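Local coordinates for probable primosomal replication protein n (Ralstonia solanacearum, PDB 4FDB) that probably binds single-stranded DNA as a homodimer and takes part in restarting stalled replication forks, assisting the PriA helicase during primosome assembly, at residues N3-A9 and L71-L77; E13-M17 and A59-D63; V24-N28 and L53-A59. The protein carries 3 engineered substitutions. All blocks are in the same frame, centred on the assembly; numbering follows the deposited sequence.

Interaction 1. Residues N3-A9 and L71-L77; sequences NRLQLVA and LDCVGFL. Engineered in segment 71-77: D72 (natural residue Glu).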
ATOM      1  N   ASN A   3      -4.134   7.013  -5.417  1.00 19.27           N
ATOM      2  CA  ASN A   3      -3.947   6.057  -4.329  1.00 17.51           C
ATOM      3  C   ASN A   3      -4.159   4.740  -5.024  1.00 17.27           C
ATOM      4  O   ASN A   3      -5.295   4.299  -5.181  1.00 16.42           O
ATOM      5  CB  ASN A   3      -4.990   6.304  -3.228  1.00 17.81           C
ATOM      6  CG  ASN A   3      -5.128   5.136  -2.232  1.00 16.08           C
ATOM      7  OD1 ASN A   3      -4.335   4.187  -2.207  1.00 16.21           O
ATOM      8  ND2 ASN A   3      -6.177   5.202  -1.422  1.00 16.40           N
ATOM      9  N   ARG A   4      -3.063   4.129  -5.473  1.00 15.53           N
ATOM     10  CA  ARG A   4      -3.167   2.909  -6.285  1.00 14.65           C
ATOM     11  C   ARG A   4      -2.052   1.944  -5.949  1.00 13.62           C
ATOM     12  O   ARG A   4      -0.878   2.280  -6.083  1.00 14.74           O
ATOM     13  CB  ARG A   4      -3.094   3.273  -7.773  1.00 21.24           C
ATOM     14  CG  ARG A   4      -3.209   2.089  -8.728  1.00 23.06           C
ATOM     15  CD  ARG A   4      -3.468   2.558 -10.155  1.00 34.60           C
ATOM     16  NE  ARG A   4      -3.668   1.439 -11.073  1.00 44.77           N
ATOM     17  CZ  ARG A   4      -2.775   1.036 -11.973  1.00 50.03           C
ATOM     18  NH1 ARG A   4      -3.046   0.004 -12.764  1.00 49.26           N
ATOM     19  NH2 ARG A   4      -1.613   1.668 -12.091  1.00 53.78           N
ATOM     20  N   LEU A   5      -2.432   0.744  -5.518  1.00 12.36           N
ATOM     21  CA  LEU A   5      -1.484  -0.306  -5.200  1.00 13.04           C
ATOM     22  C   LEU A   5      -1.626  -1.407  -6.247  1.00 14.23           C
ATOM     23  O   LEU A   5      -2.742  -1.827  -6.555  1.00 14.19           O
ATOM     24  CB  LEU A   5      -1.783  -0.894  -3.817  1.00 12.99           C
ATOM     25  CG  LEU A   5      -0.883  -2.085  -3.434  1.00 13.69           C
ATOM     26  CD1 LEU A   5       0.573  -1.638  -3.351  1.00 15.24           C
ATOM     27  CD2 LEU A   5      -1.298  -2.734  -2.117  1.00 18.94           C
ATOM     28  N   GLN A   6      -0.502  -1.838  -6.808  1.00 15.69           N
ATOM     29  CA  GLN A   6      -0.467  -3.021  -7.671  1.00 14.03           C
ATOM     30  C   GLN A   6       0.346  -4.059  -6.933  1.00 15.85           C
ATOM     31  O   GLN A   6       1.446  -3.775  -6.489  1.00 14.77           O
ATOM     32  CB  GLN A   6       0.240  -2.704  -8.978  1.00 16.89           C
ATOM     33  CG  GLN A   6      -0.390  -1.608  -9.812  1.00 20.83           C
ATOM     34  CD  GLN A   6       0.542  -1.152 -10.909  1.00 28.37           C
ATOM     35  OE1 GLN A   6       1.326  -0.219 -10.728  1.00 30.32           O
ATOM     36  NE2 GLN A   6       0.480  -1.826 -12.053  1.00 26.48           N
ATOM     37  N   LEU A   7      -0.186  -5.268  -6.806  1.00 13.13           N
ATOM     38  CA  LEU A   7       0.478  -6.263  -6.000  1.00 14.38           C
ATOM     39  C   LEU A   7       0.214  -7.627  -6.609  1.00 16.07           C
ATOM     40  O   LEU A   7      -0.927  -7.948  -6.920  1.00 16.05           O
ATOM     41  CB  LEU A   7      -0.051  -6.211  -4.566  1.00 16.72           C
ATOM     42  CG  LEU A   7       0.779  -6.968  -3.513  1.00 20.10           C
ATOM     43  CD1 LEU A   7       2.135  -6.298  -3.336  1.00 18.16           C
ATOM     44  CD2 LEU A   7       0.055  -7.011  -2.187  1.00 20.18           C
ATOM     45  N   VAL A   8       1.271  -8.398  -6.818  1.00 11.71           N
ATOM     46  CA  VAL A   8       1.110  -9.806  -7.167  1.00 12.27           C
ATOM     47  C   VAL A   8       1.364 -10.599  -5.899  1.00 18.78           C
ATOM     48  O   VAL A   8       2.446 -10.521  -5.332  1.00 16.05           O
ATOM     49  CB  VAL A   8       2.105 -10.232  -8.240  1.00 16.04           C
ATOM     50  CG1 VAL A   8       2.139 -11.764  -8.360  1.00 20.30           C
ATOM     51  CG2 VAL A   8       1.737  -9.594  -9.565  1.00 23.01           C
ATOM     52  N   ALA A   9       0.373 -11.361  -5.448  1.00 14.16           N
ATOM     53  CA  ALA A   9       0.461 -11.958  -4.119  1.00 15.11           C
ATOM     54  C   ALA A   9      -0.378 -13.219  -4.035  1.00 15.05           C
ATOM     55  O   ALA A   9      -1.297 -13.413  -4.820  1.00 17.05           O
ATOM     56  CB  ALA A   9       0.012 -10.957  -3.065  1.00 19.37           C
ATOM     57  N   LEU A  71      -2.479 -14.096  -7.244  1.00 17.47           N
ATOM     58  CA  LEU A  71      -3.389 -13.138  -7.859  1.00 18.90           C
ATOM     59  C   LEU A  71      -2.623 -11.891  -8.254  1.00 17.88           C
ATOM     60  O   LEU A  71      -1.759 -11.461  -7.511  1.00 18.22           O
ATOM     61  CB  LEU A  71      -4.458 -12.734  -6.846  1.00 21.83           C
ATOM     62  CG  LEU A  71      -5.313 -13.884  -6.313  1.00 21.95           C
ATOM     63  CD1 LEU A  71      -6.208 -13.411  -5.177  1.00 21.53           C
ATOM     64  CD2 LEU A  71      -6.120 -14.471  -7.433  1.00 23.73           C
ATOM     65  N   ASP A  72      -2.941 -11.334  -9.423  1.00 17.59           N
ATOM     66  CA  ASP A  72      -2.454 -10.017  -9.845  1.00 16.94           C
ATOM     67  C   ASP A  72      -3.511  -9.012  -9.438  1.00 17.13           C
ATOM     68  O   ASP A  72      -4.570  -8.978 -10.055  1.00 18.47           O
ATOM     69  CB  ASP A  72      -2.375  -9.970 -11.372  1.00 21.65           C
ATOM     70  CG  ASP A  72      -0.966 -10.034 -11.892  1.00 44.40           C
ATOM     71  OD1 ASP A  72      -0.267 -11.015 -11.578  1.00 49.63           O
ATOM     72  OD2 ASP A  72      -0.566  -9.108 -12.633  1.00 53.10           O
ATOM     73  N   CYS A  73      -3.235  -8.203  -8.412  1.00 15.79           N
ATOM     74  CA  CYS A  73      -4.256  -7.327  -7.842  1.00 17.32           C
ATOM     75  C   CYS A  73      -3.962  -5.863  -8.096  1.00 15.68           C
ATOM     76  O   CYS A  73      -2.801  -5.443  -8.087  1.00 16.43           O
ATOM     77  CB  CYS A  73      -4.302  -7.492  -6.326  1.00 16.78           C
ATOM     78  SG  CYS A  73      -4.473  -9.199  -5.774  1.00 24.16           S
ATOM     79  N   VAL A  74      -5.015  -5.095  -8.329  0.50 13.85           N
ATOM     80  CA  VAL A  74      -4.903  -3.643  -8.284  0.50 15.32           C
ATOM     81  C   VAL A  74      -5.970  -3.115  -7.342  0.50 14.05           C
ATOM     82  O   VAL A  74      -6.984  -3.765  -7.088  0.50 11.14           O
ATOM     83  CB  VAL A  74      -5.040  -2.996  -9.671  0.50 16.88           C
ATOM     84  CG1 VAL A  74      -3.805  -3.280 -10.519  0.50 20.72           C
ATOM     85  CG2 VAL A  74      -6.305  -3.471 -10.369  0.50 15.85           C
ATOM     86  N   GLY A  75      -5.737  -1.937  -6.792  1.00 13.58           N
ATOM     87  CA  GLY A  75      -6.758  -1.341  -5.964  1.00 14.25           C
ATOM     88  C   GLY A  75      -6.192  -0.190  -5.199  1.00 15.83           C
ATOM     89  O   GLY A  75      -5.260   0.470  -5.679  1.00 15.71           O
ATOM     90  N   PHE A  76      -6.755   0.056  -4.022  1.00 14.87           N
ATOM     91  CA  PHE A  76      -6.359   1.230  -3.246  1.00 13.30           C
ATOM     92  C   PHE A  76      -6.282   0.913  -1.769  1.00 12.19           C
ATOM     93  O   PHE A  76      -6.842  -0.071  -1.319  1.00 15.99           O
ATOM     94  CB  PHE A  76      -7.332   2.389  -3.491  1.00 14.25           C
ATOM     95  CG  PHE A  76      -8.766   2.101  -3.089  1.00 14.34           C
ATOM     96  CD1 PHE A  76      -9.249   2.501  -1.847  1.00 15.06           C
ATOM     97  CD2 PHE A  76      -9.637   1.473  -3.972  1.00 20.77           C
ATOM     98  CE1 PHE A  76     -10.580   2.270  -1.485  1.00 19.51           C
ATOM     99  CE2 PHE A  76     -10.964   1.229  -3.618  1.00 19.28           C
ATOM    100  CZ  PHE A  76     -11.431   1.610  -2.373  1.00 17.89           C
ATOM    101  N   LEU A  77      -5.545   1.728  -1.018  1.00 12.40           N
ATOM    102  CA  LEU A  77      -5.472   1.544   0.427  1.00 15.17           C
ATOM    103  C   LEU A  77      -6.547   2.377   1.124  1.00 15.98           C
ATOM    104  O   LEU A  77      -6.911   3.444   0.652  1.00 17.33           O
ATOM    105  CB  LEU A  77      -4.109   1.989   0.956  1.00 15.69           C
ATOM    106  CG  LEU A  77      -2.931   1.151   0.464  1.00 15.28           C
ATOM    107  CD1 LEU A  77      -1.628   1.738   1.014  1.00 17.30           C
ATOM    108  CD2 LEU A  77      -3.094  -0.298   0.895  1.00 17.52           C
TER
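Residues N3-A9 and L71-L77 form an antiparallel beta ladder between the first and fourth strands of the OB fold, the pairing through which the end strands of the five-stranded sheet meet. Six backbone hydrogen bonds join L5 to G75, L7 to C73 and A9 to L71, each of these being a hydrogen-bonded pair. Within them, C73 N reaches L7 O at 2.8 Å. Q6 faces V74 and V8 faces D72 in the non-hydrogen-bonded positions between.

The ladder ends in a side-chain bridge. A chi1 of 164° turns the N3 carboxamide to the main chain of L77, which it grips twice: OD1 accepts from L77 N at 3.0 Å, and ND2 gives to L77 O at 2.8 Å, in the plane of both groups. The same amide crosses the F76 side chain, its plane almost perpendicular to the ring.

L5, L7, C73 and L71 point to the core side, where L5 and C73 meet F89, and L7 meets Y33 and F48. On the face of Q6 and V74, R4 and Q6 each lie beside one conformer of V74, while Q6 CG also rests over one face of the R4 guanidinium, offset toward the rim. N3 to L7 pair antiparallel with a strand of the second subunit, so the sheet continues across the dimer interface.

D72, an engineered residue, runs beside V8 and directs OD1 to ND1 of H97, part of the C-terminal histidine tag, in a hydrogen bond; that oxygen also lies 3.2 Å from V8 CG2.

Interaction 2. Residues E13-M17 and A59-D63; sequences EREVM and ASVLD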
ATOM      1  N   GLU A  13      -5.773 -16.764   2.973  1.00 16.42           N
ATOM      2  CA  GLU A  13      -7.024 -17.204   3.541  1.00 16.21           C
ATOM      3  C   GLU A  13      -8.082 -16.166   3.252  1.00 14.43           C
ATOM      4  O   GLU A  13      -7.783 -15.014   2.931  1.00 15.55           O
ATOM      5  CB  GLU A  13      -6.894 -17.441   5.045  1.00 21.65           C
ATOM      6  CG  GLU A  13      -6.247 -16.309   5.800  1.00 24.03           C
ATOM      7  CD  GLU A  13      -6.065 -16.625   7.282  1.00 32.14           C
ATOM      8  OE1 GLU A  13      -5.289 -17.550   7.630  1.00 28.95           O
ATOM      9  OE2 GLU A  13      -6.704 -15.943   8.111  1.00 33.76           O
ATOM     10  N   ARG A  14      -9.326 -16.587   3.340  1.00 14.30           N
ATOM     11  CA  ARG A  14     -10.412 -15.622   3.203  1.00 15.81           C
ATOM     12  C   ARG A  14     -11.506 -15.936   4.196  1.00 18.00           C
ATOM     13  O   ARG A  14     -11.658 -17.084   4.621  1.00 20.77           O
ATOM     14  CB  ARG A  14     -10.933 -15.549   1.760  1.00 17.65           C
ATOM     15  CG  ARG A  14     -11.198 -16.871   1.110  1.00 20.09           C
ATOM     16  CD  ARG A  14     -11.798 -16.702  -0.290  1.00 20.53           C
ATOM     17  NE  ARG A  14     -11.864 -17.992  -0.990  1.00 19.02           N
ATOM     18  CZ  ARG A  14     -12.838 -18.877  -0.839  1.00 23.49           C
ATOM     19  NH1 ARG A  14     -13.859 -18.624  -0.023  1.00 25.50           N
ATOM     20  NH2 ARG A  14     -12.804 -20.019  -1.515  1.00 24.46           N
ATOM     21  N   GLU A  15     -12.223 -14.895   4.610  1.00 18.04           N
ATOM     22  CA  GLU A  15     -13.301 -15.029   5.571  1.00 19.77           C
ATOM     23  C   GLU A  15     -14.613 -15.293   4.854  1.00 18.98           C
ATOM     24  O   GLU A  15     -14.737 -15.038   3.656  1.00 18.65           O
ATOM     25  CB  GLU A  15     -13.435 -13.738   6.377  1.00 21.18           C
ATOM     26  CG  GLU A  15     -12.167 -13.311   7.093  1.00 27.88           C
ATOM     27  CD  GLU A  15     -11.748 -14.298   8.159  1.00 40.65           C
ATOM     28  OE1 GLU A  15     -12.640 -14.898   8.793  1.00 47.26           O
ATOM     29  OE2 GLU A  15     -10.530 -14.483   8.362  1.00 44.37           O
ATOM     30  N   VAL A  16     -15.592 -15.796   5.599  1.00 19.60           N
ATOM     31  CA  VAL A  16     -16.927 -16.017   5.060  1.00 21.05           C
ATOM     32  C   VAL A  16     -17.449 -14.660   4.607  1.00 19.87           C
ATOM     33  O   VAL A  16     -17.167 -13.658   5.242  1.00 19.37           O
ATOM     34  CB  VAL A  16     -17.864 -16.607   6.130  1.00 24.45           C
ATOM     35  CG1 VAL A  16     -19.296 -16.675   5.629  1.00 29.15           C
ATOM     36  CG2 VAL A  16     -17.389 -17.996   6.533  1.00 29.79           C
HETATM   37  N   MSE A  17     -18.170 -14.634   3.491  1.00 20.22           N
HETATM   38  CA  MSE A  17     -18.768 -13.404   2.982  1.00 20.10           C
HETATM   39  C   MSE A  17     -19.694 -12.768   4.013  1.00 20.89           C
HETATM   40  O   MSE A  17     -20.475 -13.458   4.677  1.00 22.67           O
HETATM   41  CB  MSE A  17     -19.555 -13.723   1.711  1.00 21.35           C
HETATM   42  CG  MSE A  17     -20.274 -12.555   1.076  1.00 20.68           C
HETATM   43 SE   MSE A  17     -21.090 -13.161  -0.602  1.00 33.69          SE
HETATM   44  CE  MSE A  17     -19.436 -13.375  -1.615  1.00 20.88           C
ATOM     45  N   ALA A  59     -16.211  -9.207  -4.336  1.00 18.56           N
ATOM     46  CA  ALA A  59     -16.444 -10.147  -3.242  1.00 19.06           C
ATOM     47  C   ALA A  59     -16.790 -11.512  -3.836  1.00 18.20           C
ATOM     48  O   ALA A  59     -16.248 -12.544  -3.426  1.00 18.80           O
ATOM     49  CB  ALA A  59     -17.586  -9.660  -2.340  1.00 19.84           C
ATOM     50  N   SER A  60     -17.699 -11.509  -4.806  1.00 17.65           N
ATOM     51  CA  SER A  60     -18.108 -12.746  -5.472  1.00 18.72           C
ATOM     52  C   SER A  60     -16.912 -13.448  -6.114  1.00 23.48           C
ATOM     53  O   SER A  60     -16.783 -14.678  -6.053  1.00 21.73           O
ATOM     54  CB  SER A  60     -19.149 -12.446  -6.542  1.00 24.13           C
ATOM     55  OG  SER A  60     -20.327 -11.902  -5.969  1.00 24.96           O
ATOM     56  N   VAL A  61     -16.043 -12.661  -6.735  1.00 22.27           N
ATOM     57  CA  VAL A  61     -14.859 -13.206  -7.382  1.00 22.10           C
ATOM     58  C   VAL A  61     -13.927 -13.861  -6.364  1.00 19.41           C
ATOM     59  O   VAL A  61     -13.476 -14.985  -6.570  1.00 23.62           O
ATOM     60  CB  VAL A  61     -14.088 -12.126  -8.165  1.00 24.12           C
ATOM     61  CG1 VAL A  61     -12.721 -12.663  -8.613  1.00 25.08           C
ATOM     62  CG2 VAL A  61     -14.910 -11.645  -9.363  1.00 22.30           C
ATOM     63  N   LEU A  62     -13.654 -13.169  -5.265  1.00 16.42           N
ATOM     64  CA  LEU A  62     -12.748 -13.697  -4.242  1.00 17.04           C
ATOM     65  C   LEU A  62     -13.327 -14.933  -3.585  1.00 21.66           C
ATOM     66  O   LEU A  62     -12.594 -15.860  -3.229  1.00 21.59           O
ATOM     67  CB  LEU A  62     -12.468 -12.648  -3.163  1.00 16.63           C
ATOM     68  CG  LEU A  62     -11.478 -11.540  -3.494  1.00 23.57           C
ATOM     69  CD1 LEU A  62     -11.486 -10.515  -2.371  1.00 23.18           C
ATOM     70  CD2 LEU A  62     -10.090 -12.136  -3.686  1.00 24.07           C
ATOM     71  N   ASP A  63     -14.650 -14.958  -3.454  1.00 18.96           N
ATOM     72  CA  ASP A  63     -15.339 -16.048  -2.776  1.00 19.67           C
ATOM     73  C   ASP A  63     -15.192 -17.390  -3.496  1.00 24.03           C
ATOM     74  O   ASP A  63     -15.482 -18.440  -2.920  1.00 23.82           O
ATOM     75  CB  ASP A  63     -16.825 -15.705  -2.605  1.00 22.94           C
ATOM     76  CG  ASP A  63     -17.511 -16.567  -1.559  1.00 28.81           C
ATOM     77  OD1 ASP A  63     -16.980 -16.694  -0.433  1.00 27.92           O
ATOM     78  OD2 ASP A  63     -18.583 -17.129  -1.865  1.00 26.99           O
TER
HETATM   79  O   HOH W   1     -14.861 -16.114   1.135  1.00 21.15           O
HETATM   80  O   HOH W   2     -18.457 -16.997   1.881  1.00 25.33           O
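R14 and M17 reach from strand 3-19, the first of the OB fold, onto the short helix that links the third and fourth strands. The extended R14 side chain lies along the helix's C-terminal end. Its CD meets L62 O at 3.2 Å, and D63 O sits over one face of the guanidinium, 3.3 Å from NH1. No N-H is aimed at either carbonyl, so any attraction there is probably electrostatic. D63 OD1 likewise lies well out of the guanidinium plane and 3.7 Å from R14 NH1, a long salt bridge of charges alone. M17, a selenomethionine, is extended until chi3 turns its end (-71°) onto the helix, where the terminal methyl, CE, packs 3.6 Å from D63 CB and 4.2 Å from A59 CB.

Water supplies the directed bonds. One molecule accepts from R14 NH1 and donates to both E15 O and D63 OD1, and a second accepts from M17 N and donates to the same OD1. Two waters thus hold this carboxylate oxygen and tie the helix end to the backbone after R14.

Farther out, P25 also touches the M17 side chain. R14 NE donates to I65 O, which fixes the guanidinium beside the turn leaving the helix. D63 is positioned by its backbone N, bonded to A59 O at 2.9 Å.

Interaction 3. Residues V24-N28 and L53-A59; sequences VPIVN and LGAGKMA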
ATOM      1  N   VAL A  24     -24.312  -4.811   0.259  1.00 26.94           N
ATOM      2  CA  VAL A  24     -23.123  -5.018  -0.552  1.00 24.63           C
ATOM      3  C   VAL A  24     -22.242  -6.096   0.075  1.00 22.85           C
ATOM      4  O   VAL A  24     -21.847  -5.983   1.234  1.00 23.33           O
ATOM      5  CB  VAL A  24     -22.313  -3.716  -0.706  1.00 23.88           C
ATOM      6  CG1 VAL A  24     -21.064  -3.973  -1.526  1.00 21.73           C
ATOM      7  CG2 VAL A  24     -23.181  -2.643  -1.357  1.00 25.97           C
ATOM      8  N   PRO A  25     -21.923  -7.152  -0.692  1.00 22.01           N
ATOM      9  CA  PRO A  25     -21.085  -8.202  -0.105  1.00 20.64           C
ATOM     10  C   PRO A  25     -19.628  -7.795   0.018  1.00 19.70           C
ATOM     11  O   PRO A  25     -19.101  -7.117  -0.859  1.00 17.90           O
ATOM     12  CB  PRO A  25     -21.208  -9.357  -1.105  1.00 23.63           C
ATOM     13  CG  PRO A  25     -21.559  -8.725  -2.399  1.00 21.39           C
ATOM     14  CD  PRO A  25     -22.324  -7.454  -2.076  1.00 22.65           C
ATOM     15  N   ILE A  26     -18.989  -8.247   1.092  1.00 17.92           N
ATOM     16  CA  ILE A  26     -17.568  -8.016   1.318  1.00 16.23           C
ATOM     17  C   ILE A  26     -16.908  -9.328   1.668  1.00 15.79           C
ATOM     18  O   ILE A  26     -17.412 -10.055   2.518  1.00 18.42           O
ATOM     19  CB  ILE A  26     -17.364  -7.148   2.555  1.00 19.03           C
ATOM     20  CG1 ILE A  26     -18.175  -5.856   2.454  1.00 25.07           C
ATOM     21  CG2 ILE A  26     -15.875  -6.900   2.787  1.00 20.44           C
ATOM     22  CD1 ILE A  26     -17.640  -4.893   1.455  1.00 28.63           C
ATOM     23  N   VAL A  27     -15.781  -9.618   1.028  1.00 15.02           N
ATOM     24  CA  VAL A  27     -14.936 -10.737   1.441  1.00 16.70           C
ATOM     25  C   VAL A  27     -13.590 -10.189   1.897  1.00 15.71           C
ATOM     26  O   VAL A  27     -12.852  -9.610   1.107  1.00 16.53           O
ATOM     27  CB  VAL A  27     -14.756 -11.786   0.313  1.00 17.74           C
ATOM     28  CG1 VAL A  27     -13.660 -12.793   0.668  1.00 15.39           C
ATOM     29  CG2 VAL A  27     -16.073 -12.520   0.053  1.00 17.13           C
ATOM     30  N   ASN A  28     -13.305 -10.342   3.186  1.00 13.68           N
ATOM     31  CA  ASN A  28     -11.998 -10.018   3.737  1.00 15.28           C
ATOM     32  C   ASN A  28     -11.032 -11.160   3.497  1.00 16.60           C
ATOM     33  O   ASN A  28     -11.403 -12.321   3.601  1.00 15.73           O
ATOM     34  CB  ASN A  28     -12.109  -9.767   5.233  1.00 19.64           C
ATOM     35  CG  ASN A  28     -12.763  -8.440   5.544  1.00 22.91           C
ATOM     36  OD1 ASN A  28     -13.979  -8.355   5.678  1.00 25.82           O
ATOM     37  ND2 ASN A  28     -11.953  -7.396   5.659  1.00 25.42           N
ATOM     38  N   LEU A  53      -9.538  -6.739   0.913  1.00 14.57           N
ATOM     39  CA  LEU A  53     -10.947  -7.074   0.794  1.00 16.46           C
ATOM     40  C   LEU A  53     -11.449  -6.783  -0.603  1.00 20.16           C
ATOM     41  O   LEU A  53     -10.892  -5.950  -1.320  1.00 18.46           O
ATOM     42  CB  LEU A  53     -11.783  -6.365   1.864  1.00 19.98           C
ATOM     43  CG  LEU A  53     -12.040  -4.861   1.805  1.00 17.39           C
ATOM     44  CD1 LEU A  53     -13.157  -4.504   0.813  1.00 22.41           C
ATOM     45  CD2 LEU A  53     -12.411  -4.365   3.182  1.00 23.44           C
ATOM     46  N   GLY A  54     -12.501  -7.490  -0.990  1.00 16.23           N
ATOM     47  CA  GLY A  54     -13.191  -7.211  -2.229  1.00 16.75           C
ATOM     48  C   GLY A  54     -14.640  -6.936  -1.896  1.00 19.81           C
ATOM     49  O   GLY A  54     -15.215  -7.605  -1.041  1.00 18.66           O
ATOM     50  N   ALA A  55     -15.224  -5.941  -2.562  1.00 13.74           N
ATOM     51  CA  ALA A  55     -16.619  -5.586  -2.350  1.00 15.27           C
ATOM     52  C   ALA A  55     -17.397  -5.726  -3.641  1.00 19.70           C
ATOM     53  O   ALA A  55     -16.841  -5.560  -4.725  1.00 21.32           O
ATOM     54  CB  ALA A  55     -16.731  -4.149  -1.856  1.00 19.40           C
ATOM     55  N   GLY A  56     -18.688  -6.009  -3.524  1.00 17.91           N
ATOM     56  CA  GLY A  56     -19.535  -6.106  -4.699  1.00 19.44           C
ATOM     57  C   GLY A  56     -19.126  -7.294  -5.542  1.00 21.58           C
ATOM     58  O   GLY A  56     -18.881  -8.378  -5.010  1.00 20.89           O
ATOM     59  N   LYS A  57     -19.037  -7.106  -6.853  1.00 22.26           N
ATOM     60  CA  LYS A  57     -18.643  -8.217  -7.719  1.00 23.14           C
ATOM     61  C   LYS A  57     -17.286  -8.789  -7.308  1.00 21.67           C
ATOM     62  O   LYS A  57     -17.040  -9.985  -7.434  1.00 22.24           O
ATOM     63  CB  LYS A  57     -18.625  -7.797  -9.187  1.00 31.02           C
ATOM     64  CG  LYS A  57     -18.306  -8.951 -10.128  1.00 38.81           C
ATOM     65  CD  LYS A  57     -18.678  -8.648 -11.566  1.00 48.78           C
ATOM     66  CE  LYS A  57     -18.166  -9.746 -12.493  1.00 56.79           C
ATOM     67  NZ  LYS A  57     -18.450 -11.113 -11.962  1.00 59.74           N
HETATM   68  N   MSE A  58     -16.412  -7.940  -6.785  1.00 19.25           N
HETATM   69  CA  MSE A  58     -15.096  -8.413  -6.366  1.00 16.88           C
HETATM   70  C   MSE A  58     -15.186  -9.372  -5.169  1.00 19.76           C
HETATM   71  O   MSE A  58     -14.355 -10.272  -5.021  1.00 19.90           O
HETATM   72  CB  MSE A  58     -14.181  -7.227  -6.055  1.00 18.65           C
HETATM   73  CG  MSE A  58     -12.707  -7.563  -6.069  1.00 30.24           C
HETATM   74 SE   MSE A  58     -12.145  -8.177  -7.855  1.00 50.65          SE
HETATM   75  CE  MSE A  58     -13.035  -6.827  -8.926  1.00 44.87           C
ATOM     76  N   ALA A  59     -16.211  -9.207  -4.336  1.00 18.56           N
ATOM     77  CA  ALA A  59     -16.444 -10.147  -3.242  1.00 19.06           C
ATOM     78  C   ALA A  59     -16.790 -11.512  -3.836  1.00 18.20           C
ATOM     79  O   ALA A  59     -16.248 -12.544  -3.426  1.00 18.80           O
ATOM     80  CB  ALA A  59     -17.586  -9.660  -2.340  1.00 19.84           C
TER
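I26-N28 and L53-A55 pair as antiparallel strands of the OB-fold beta hairpin 25-37/44-55, at the end where the second of them turns into the short helix 57-62. Three backbone hydrogen bonds cross the contact. V27 and G54 form the hydrogen-bonded pair: V27 N gives to G54 O at 2.9 Å and G54 N returns to V27 O at 3.0 Å. Beyond the last bridge, P25 O takes the N-H of G56, the helix N-cap, at 2.9 Å and in its carbonyl plane. Each of the three acceptors also receives a CA-H: P25 O from A55, G54 O from I26 and V27 O from L53. The carbonyl O of G56 in turn accepts from A59 N, starting the helix.

On the edges that the two strands turn away from each other, the backbone of I26 bonds to R18 and that of N28 to E15, both of the first strand, while L53 bonds to F89 and I91. The N28 amide has its polar anchor outside the hairpin, OD1 accepting from R18 NH2; its ND2 lies against L53, 3.9 Å from CB.

Apolar contacts form on both faces. The I26 side chain bends at chi2 (-72°), laying CD1 on A55 CB at 3.5 Å, and its CG2 approaches L53 CD1. On the face of V27 and G54 the first helical turn folds back over the strand, bringing A59 against V27 CG2 and the ring of P25. There A59 CB presses on the peptide of P25, 3.3 Å from P25 O.

From the N terminus, strand 3-19 first supplies 3-9 and then 13-17, and strand 25-37 follows with 24-28. The partners come in reverse order along the chain: 53-59 closes the innermost loop, interaction 3; 59-63 closes interaction 2 around it; and 71-77 closes interaction 1 around both. The contacts therefore nest without crossing. Interactions 2 and 3 are neighbours, sharing A59 and helix 57-62, and joined by L62 packing on G54. Interaction 1 lies about 15 Å from interaction 3, centre to centre, pairing the sheet's end strands, whereas interaction 2 ties the helix to strand 3-19, and interaction 3 pairs strands 25-37 and 44-55 and brings the helix start onto the former.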